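Local coordinates for MutT/nudix family protein (Enterococcus faecalis, PDB 2FML), which is of unknown function but joins a Nudix domain to a winged-helix domain, consistent with an NrtR-like transcriptional regulator that probably senses a nucleotide-derived ligand, at residues N12-Q17 against L24-Q29; T218-V223 against S238-A243. All blocks are in the same frame, centred on the assembly; numbering follows the deposited sequence.

Contact 1: N12-Q17 against L24-Q29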
loop_
_atom_site.group_PDB
_atom_site.type_symbol
_atom_site.label_atom_id
_atom_site.label_comp_id
_atom_site.label_asym_id
_atom_site.label_seq_id
_atom_site.Cartn_x
_atom_site.Cartn_y
_atom_site.Cartn_z
ATOM N N ASN A 12 -25.992 -24.130 -3.724
ATOM C CA ASN A 12 -25.675 -23.695 -5.084
ATOM C C ASN A 12 -26.863 -23.175 -5.897
ATOM O O ASN A 12 -26.648 -22.386 -6.790
ATOM C CB ASN A 12 -24.769 -24.651 -5.875
ATOM C CG ASN A 12 -25.342 -25.969 -5.939
ATOM O OD1 ASN A 12 -25.980 -26.360 -4.974
ATOM N ND2 ASN A 12 -25.216 -26.665 -7.079
ATOM N N TYR A 13 -28.091 -23.550 -5.550
ATOM C CA TYR A 13 -29.250 -22.882 -6.094
ATOM C C TYR A 13 -29.139 -21.347 -5.804
ATOM O O TYR A 13 -29.363 -20.532 -6.670
ATOM C CB TYR A 13 -30.575 -23.475 -5.537
ATOM C CG TYR A 13 -31.680 -22.546 -5.934
ATOM C CD1 TYR A 13 -32.068 -21.511 -5.086
ATOM C CD2 TYR A 13 -32.269 -22.630 -7.204
ATOM C CE1 TYR A 13 -33.009 -20.590 -5.495
ATOM C CE2 TYR A 13 -33.241 -21.714 -7.606
ATOM C CZ TYR A 13 -33.570 -20.697 -6.748
ATOM O OH TYR A 13 -34.478 -19.765 -7.122
ATOM N N TYR A 14 -28.811 -20.974 -4.570
ATOM C CA TYR A 14 -28.690 -19.557 -4.181
ATOM C C TYR A 14 -27.454 -18.841 -4.791
ATOM O O TYR A 14 -27.585 -17.690 -5.232
ATOM C CB TYR A 14 -28.782 -19.383 -2.654
ATOM C CG TYR A 14 -30.257 -19.518 -2.152
ATOM C CD1 TYR A 14 -30.746 -20.710 -1.536
ATOM C CD2 TYR A 14 -31.162 -18.480 -2.370
ATOM C CE1 TYR A 14 -32.102 -20.831 -1.113
ATOM C CE2 TYR A 14 -32.515 -18.589 -1.950
ATOM C CZ TYR A 14 -32.980 -19.740 -1.322
ATOM O OH TYR A 14 -34.346 -19.742 -1.005
ATOM N N GLU A 15 -26.287 -19.505 -4.798
ATOM C CA GLU A 15 -25.056 -19.002 -5.487
ATOM C C GLU A 15 -25.184 -18.850 -7.009
ATOM O O GLU A 15 -24.801 -17.855 -7.586
ATOM C CB GLU A 15 -23.845 -19.856 -5.104
ATOM C CG GLU A 15 -23.722 -19.905 -3.579
ATOM C CD GLU A 15 -22.585 -20.776 -3.074
ATOM O OE1 GLU A 15 -22.051 -21.593 -3.853
ATOM O OE2 GLU A 15 -22.248 -20.677 -1.868
ATOM N N ARG A 16 -25.799 -19.840 -7.633
ATOM C CA ARG A 16 -25.743 -20.047 -9.076
ATOM C C ARG A 16 -27.027 -19.855 -9.885
ATOM O O ARG A 16 -26.948 -19.672 -11.100
ATOM C CB ARG A 16 -25.205 -21.451 -9.315
ATOM C CG ARG A 16 -23.847 -21.580 -8.696
ATOM C CD ARG A 16 -23.267 -22.912 -8.901
ATOM N NE ARG A 16 -21.829 -22.875 -8.604
ATOM C CZ ARG A 16 -21.080 -23.943 -8.316
ATOM N NH1 ARG A 16 -19.779 -23.786 -8.104
ATOM N NH2 ARG A 16 -21.627 -25.167 -8.225
ATOM N N GLN A 17 -28.204 -19.941 -9.252
ATOM C CA GLN A 17 -29.491 -19.768 -9.975
ATOM C C GLN A 17 -30.235 -18.487 -9.567
ATOM O O GLN A 17 -30.810 -17.779 -10.426
ATOM C CB GLN A 17 -30.466 -20.939 -9.708
ATOM C CG GLN A 17 -30.427 -22.133 -10.678
ATOM C CD GLN A 17 -29.151 -22.962 -10.526
ATOM O OE1 GLN A 17 -28.362 -23.128 -11.492
ATOM N NE2 GLN A 17 -28.932 -23.495 -9.318
ATOM N N LEU A 24 -28.628 -12.854 -1.258
ATOM C CA LEU A 24 -27.902 -12.068 -0.335
ATOM C C LEU A 24 -28.936 -12.165 0.847
ATOM O O LEU A 24 -28.573 -12.209 2.010
ATOM C CB LEU A 24 -27.852 -10.619 -0.763
ATOM C CG LEU A 24 -26.536 -10.232 -1.474
ATOM C CD1 LEU A 24 -26.573 -8.723 -1.652
ATOM C CD2 LEU A 24 -25.342 -10.698 -0.668
ATOM N N THR A 25 -30.251 -12.228 0.535
ATOM C CA THR A 25 -31.300 -12.394 1.566
ATOM C C THR A 25 -31.143 -13.747 2.265
ATOM O O THR A 25 -31.234 -13.840 3.514
ATOM C CB THR A 25 -32.785 -12.191 1.033
ATOM O OG1 THR A 25 -32.989 -10.828 0.628
ATOM C CG2 THR A 25 -33.887 -12.529 2.133
ATOM N N TRP A 26 -30.912 -14.777 1.457
ATOM C CA TRP A 26 -30.668 -16.130 1.953
ATOM C C TRP A 26 -29.344 -16.167 2.744
ATOM O O TRP A 26 -29.290 -16.606 3.900
ATOM C CB TRP A 26 -30.666 -17.132 0.802
ATOM C CG TRP A 26 -30.186 -18.553 1.203
ATOM C CD1 TRP A 26 -30.959 -19.569 1.695
ATOM C CD2 TRP A 26 -28.850 -19.090 1.083
ATOM N NE1 TRP A 26 -30.196 -20.675 1.922
ATOM C CE2 TRP A 26 -28.901 -20.422 1.523
ATOM C CE3 TRP A 26 -27.615 -18.558 0.666
ATOM C CZ2 TRP A 26 -27.760 -21.242 1.570
ATOM C CZ3 TRP A 26 -26.472 -19.376 0.720
ATOM C CH2 TRP A 26 -26.570 -20.712 1.180
ATOM N N TYR A 27 -28.313 -15.602 2.173
ATOM C CA TYR A 27 -26.988 -15.669 2.781
ATOM C C TYR A 27 -26.924 -15.133 4.213
ATOM O O TYR A 27 -26.316 -15.759 5.063
ATOM C CB TYR A 27 -25.912 -14.958 1.893
ATOM C CG TYR A 27 -24.535 -15.061 2.466
ATOM C CD1 TYR A 27 -23.696 -16.142 2.125
ATOM C CD2 TYR A 27 -24.065 -14.139 3.410
ATOM C CE1 TYR A 27 -22.379 -16.235 2.628
ATOM C CE2 TYR A 27 -22.767 -14.269 3.953
ATOM C CZ TYR A 27 -21.935 -15.320 3.546
ATOM O OH TYR A 27 -20.609 -15.449 4.026
ATOM N N HIS A 28 -27.527 -13.979 4.475
ATOM C CA HIS A 28 -27.455 -13.328 5.794
ATOM C C HIS A 28 -28.192 -13.991 6.946
ATOM O O HIS A 28 -27.991 -13.621 8.148
ATOM C CB HIS A 28 -27.770 -11.832 5.668
ATOM C CG HIS A 28 -26.648 -11.069 4.997
ATOM N ND1 HIS A 28 -26.767 -10.495 3.752
ATOM C CD2 HIS A 28 -25.374 -10.826 5.393
ATOM C CE1 HIS A 28 -25.634 -9.906 3.421
ATOM N NE2 HIS A 28 -24.769 -10.102 4.400
ATOM N N GLN A 29 -29.008 -14.986 6.592
ATOM C CA GLN A 29 -29.764 -15.779 7.526
ATOM C C GLN A 29 -29.099 -17.130 7.851
ATOM O O GLN A 29 -29.552 -17.893 8.740
ATOM C CB GLN A 29 -31.197 -15.959 7.000
ATOM C CG GLN A 29 -32.022 -14.614 7.149
ATOM C CD GLN A 29 -32.119 -14.039 8.604
ATOM O OE1 GLN A 29 -31.289 -13.240 9.046
ATOM N NE2 GLN A 29 -33.145 -14.467 9.339
#
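Y14 and W26 join the two legs of an N-terminal helical hairpin, in which helices 7-16 and 20-27 run roughly antiparallel through a short turn. The contact is an offset aromatic stack: the phenol of Y14 and the five-membered ring of W26 have centroids 3.7 Å apart and planes only 5° from parallel. CG of Y14 is anti to its carbonyl carbon (chi1 -76°), whereas CG of W26 is anti to its backbone N (chi1 170°); with these torsions both rings stand in the gap between the helices, where the closest CA atoms, those of Y14 and W26, are 7.3 Å apart. The overlap is displaced, so each residue also presents its CB to the other's ring. Y14 CB lies over the six-membered ring of W26, 4.0 Å from its centroid, and W26 CB lies over the phenol of Y14, 3.7 Å from the ring centre. The other face of the phenol is covered from within its own helix, by CD1 of Y13 at 3.8 Å above the ring plane. The indole is also anchored at its polar end, NE1 bonding to OE2 of E10 one turn before Y14, which would resist ring rotation. The hairpin lies against the second subunit, where L24 packs on P119 of that chain and E15 O accepts a bond from R69 NE of that chain. Across the stack, the closest approach is between CE1 of Y14 and CD1 of W26, 3.3 Å apart.

Contact 2: T218-V223 against S238-A243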
loop_
_atom_site.group_PDB
_atom_site.type_symbol
_atom_site.label_atom_id
_atom_site.label_comp_id
_atom_site.label_asym_id
_atom_site.label_seq_id
_atom_site.Cartn_x
_atom_site.Cartn_y
_atom_site.Cartn_z
ATOM N N THR A 218 14.763 27.828 -3.268
ATOM C CA THR A 218 15.525 27.676 -2.004
ATOM C C THR A 218 14.760 26.927 -0.883
ATOM O O THR A 218 15.324 26.044 -0.218
ATOM C CB THR A 218 16.104 29.028 -1.484
ATOM O OG1 THR A 218 16.936 29.600 -2.499
ATOM C CG2 THR A 218 16.965 28.806 -0.214
ATOM N N GLU A 219 13.497 27.270 -0.661
ATOM C CA GLU A 219 12.696 26.507 0.320
ATOM C C GLU A 219 12.573 25.026 -0.089
ATOM O O GLU A 219 12.747 24.127 0.733
ATOM C CB GLU A 219 11.308 27.137 0.547
ATOM C CG GLU A 219 11.316 28.560 1.185
ATOM C CD GLU A 219 9.968 29.320 1.047
ATOM O OE1 GLU A 219 9.121 28.914 0.216
ATOM O OE2 GLU A 219 9.744 30.307 1.788
ATOM N N ALA A 220 12.273 24.775 -1.361
ATOM C CA ALA A 220 12.128 23.414 -1.853
ATOM C C ALA A 220 13.435 22.663 -1.709
ATOM O O ALA A 220 13.435 21.524 -1.288
ATOM C CB ALA A 220 11.659 23.407 -3.321
ATOM N N ARG A 221 14.552 23.286 -2.098
ATOM C CA ARG A 221 15.868 22.696 -1.823
ATOM C C ARG A 221 16.093 22.344 -0.328
ATOM O O ARG A 221 16.630 21.274 -0.035
ATOM C CB ARG A 221 16.989 23.572 -2.365
ATOM C CG ARG A 221 17.097 23.532 -3.888
ATOM C CD ARG A 221 17.799 24.798 -4.472
ATOM N NE ARG A 221 19.167 24.861 -3.991
ATOM C CZ ARG A 221 19.702 25.887 -3.342
ATOM N NH1 ARG A 221 19.003 26.993 -3.125
ATOM N NH2 ARG A 221 20.958 25.805 -2.921
ATOM N N LYS A 222 15.684 23.232 0.590
ATOM C CA LYS A 222 15.868 23.057 2.067
ATOM C C LYS A 222 15.058 21.894 2.634
ATOM O O LYS A 222 15.500 21.209 3.546
ATOM C CB LYS A 222 15.530 24.358 2.816
ATOM C CG LYS A 222 16.535 25.555 2.555
ATOM C CD LYS A 222 16.523 26.570 3.716
ATOM C CE LYS A 222 17.393 27.799 3.486
ATOM N NZ LYS A 222 17.406 28.654 4.744
ATOM N N VAL A 223 13.863 21.676 2.080
ATOM C CA VAL A 223 13.051 20.531 2.408
ATOM C C VAL A 223 13.711 19.254 1.864
ATOM O O VAL A 223 13.964 18.321 2.618
ATOM C CB VAL A 223 11.624 20.690 1.893
ATOM C CG1 VAL A 223 10.889 19.363 2.021
ATOM C CG2 VAL A 223 10.921 21.792 2.654
ATOM N N SER A 238 20.319 25.904 -9.909
ATOM C CA SER A 238 20.092 25.902 -11.359
ATOM C C SER A 238 19.731 24.513 -11.933
ATOM O O SER A 238 18.902 24.412 -12.883
ATOM C CB SER A 238 21.337 26.499 -12.051
ATOM O OG SER A 238 21.433 26.121 -13.445
ATOM N N ASN A 239 20.360 23.456 -11.359
ATOM C CA ASN A 239 20.076 22.084 -11.754
ATOM C C ASN A 239 18.750 21.588 -11.180
ATOM O O ASN A 239 18.051 20.794 -11.818
ATOM C CB ASN A 239 21.213 21.164 -11.297
ATOM C CG ASN A 239 22.379 21.133 -12.272
ATOM O OD1 ASN A 239 22.352 20.415 -13.271
ATOM N ND2 ASN A 239 23.421 21.895 -11.974
ATOM N N PHE A 240 18.441 22.034 -9.955
ATOM C CA PHE A 240 17.198 21.694 -9.253
ATOM C C PHE A 240 16.013 22.416 -9.908
ATOM O O PHE A 240 14.967 21.798 -10.183
ATOM C CB PHE A 240 17.311 22.043 -7.757
ATOM C CG PHE A 240 16.084 21.702 -6.944
ATOM C CD1 PHE A 240 16.004 20.505 -6.249
ATOM C CD2 PHE A 240 15.010 22.596 -6.862
ATOM C CE1 PHE A 240 14.872 20.197 -5.477
ATOM C CE2 PHE A 240 13.873 22.301 -6.113
ATOM C CZ PHE A 240 13.808 21.087 -5.414
ATOM N N LYS A 241 16.185 23.715 -10.178
ATOM C CA LYS A 241 15.155 24.506 -10.878
ATOM C C LYS A 241 14.682 23.831 -12.172
ATOM O O LYS A 241 13.357 23.766 -12.453
ATOM C CB LYS A 241 15.647 25.924 -11.176
ATOM C CG LYS A 241 14.523 26.925 -11.353
ATOM C CD LYS A 241 15.013 28.188 -12.053
ATOM C CE LYS A 241 14.018 29.317 -11.849
ATOM N NZ LYS A 241 14.424 30.516 -12.624
ATOM N N LYS A 242 15.751 23.273 -12.926
ATOM C CA LYS A 242 15.422 22.677 -14.235
ATOM C C LYS A 242 14.755 21.301 -14.138
ATOM O O LYS A 242 13.769 21.027 -14.838
ATOM C CB LYS A 242 16.656 22.633 -15.146
ATOM C CG LYS A 242 16.680 23.744 -16.196
ATOM C CD LYS A 242 15.999 23.275 -17.494
ATOM C CE LYS A 242 14.482 23.491 -17.480
ATOM N NZ LYS A 242 14.091 24.485 -18.528
ATOM N N ALA A 243 15.299 20.455 -13.263
ATOM C CA ALA A 243 14.802 19.103 -13.056
ATOM C C ALA A 243 13.384 19.025 -12.460
ATOM O O ALA A 243 12.668 18.054 -12.696
ATOM C CB ALA A 243 15.783 18.311 -12.199
#
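NE of R221 bonds to the backbone O of I235, tying the arginine to the loop before helix 237-244 while its aliphatic stem lies on F240 of that helix. The touching atom is R221 CG, over one face of the phenyl ring: it sits 3.8 Å from the ring centroid in a CH-pi contact, displaced toward the rim, and its nearest ring atom is F240 CG at 3.7 Å. The arginine chain bends at chi3 (63°), and its guanidinium plane is turned 67° from the ring; it is the CG methylene that makes the CH-pi contact. F240 extends toward helix 217-228 with CG anti to its backbone N (chi1 -179°). The far end of the ring meets A220, whose CB is 3.7 Å from F240 CE2. A220, R221 and F240 are all buried, in a helix-to-helix core of the kind found in winged-helix domains. F224, a turn further along helix 217-228, meets the F240 ring edge-to-face, and I217 packs on it too. On the side toward the Nudix sheet, K222 and V223 pack on Y49 of strand 39-50, and E219 forms a salt bridge with K51.

Contact 1 and contact 2 lie near the two ends of the chain and on opposite sides of its centre, with their centres 60 Å apart and nearest atoms about 46 Å apart. They come in series: the hairpin of helices 7-16 and 20-27 closes first, then the mixed sheet and helices of the Nudix fold follow, and helices 217-228 and 237-244 meet late in the chain. The contacts share no helix or strand. Contact 1, a surface contact far out on an N-terminal arm, holds together a hairpin that lies against the second subunit; contact 2, buried and touching no other chain, packs two helices of the winged-helix domain within one chain.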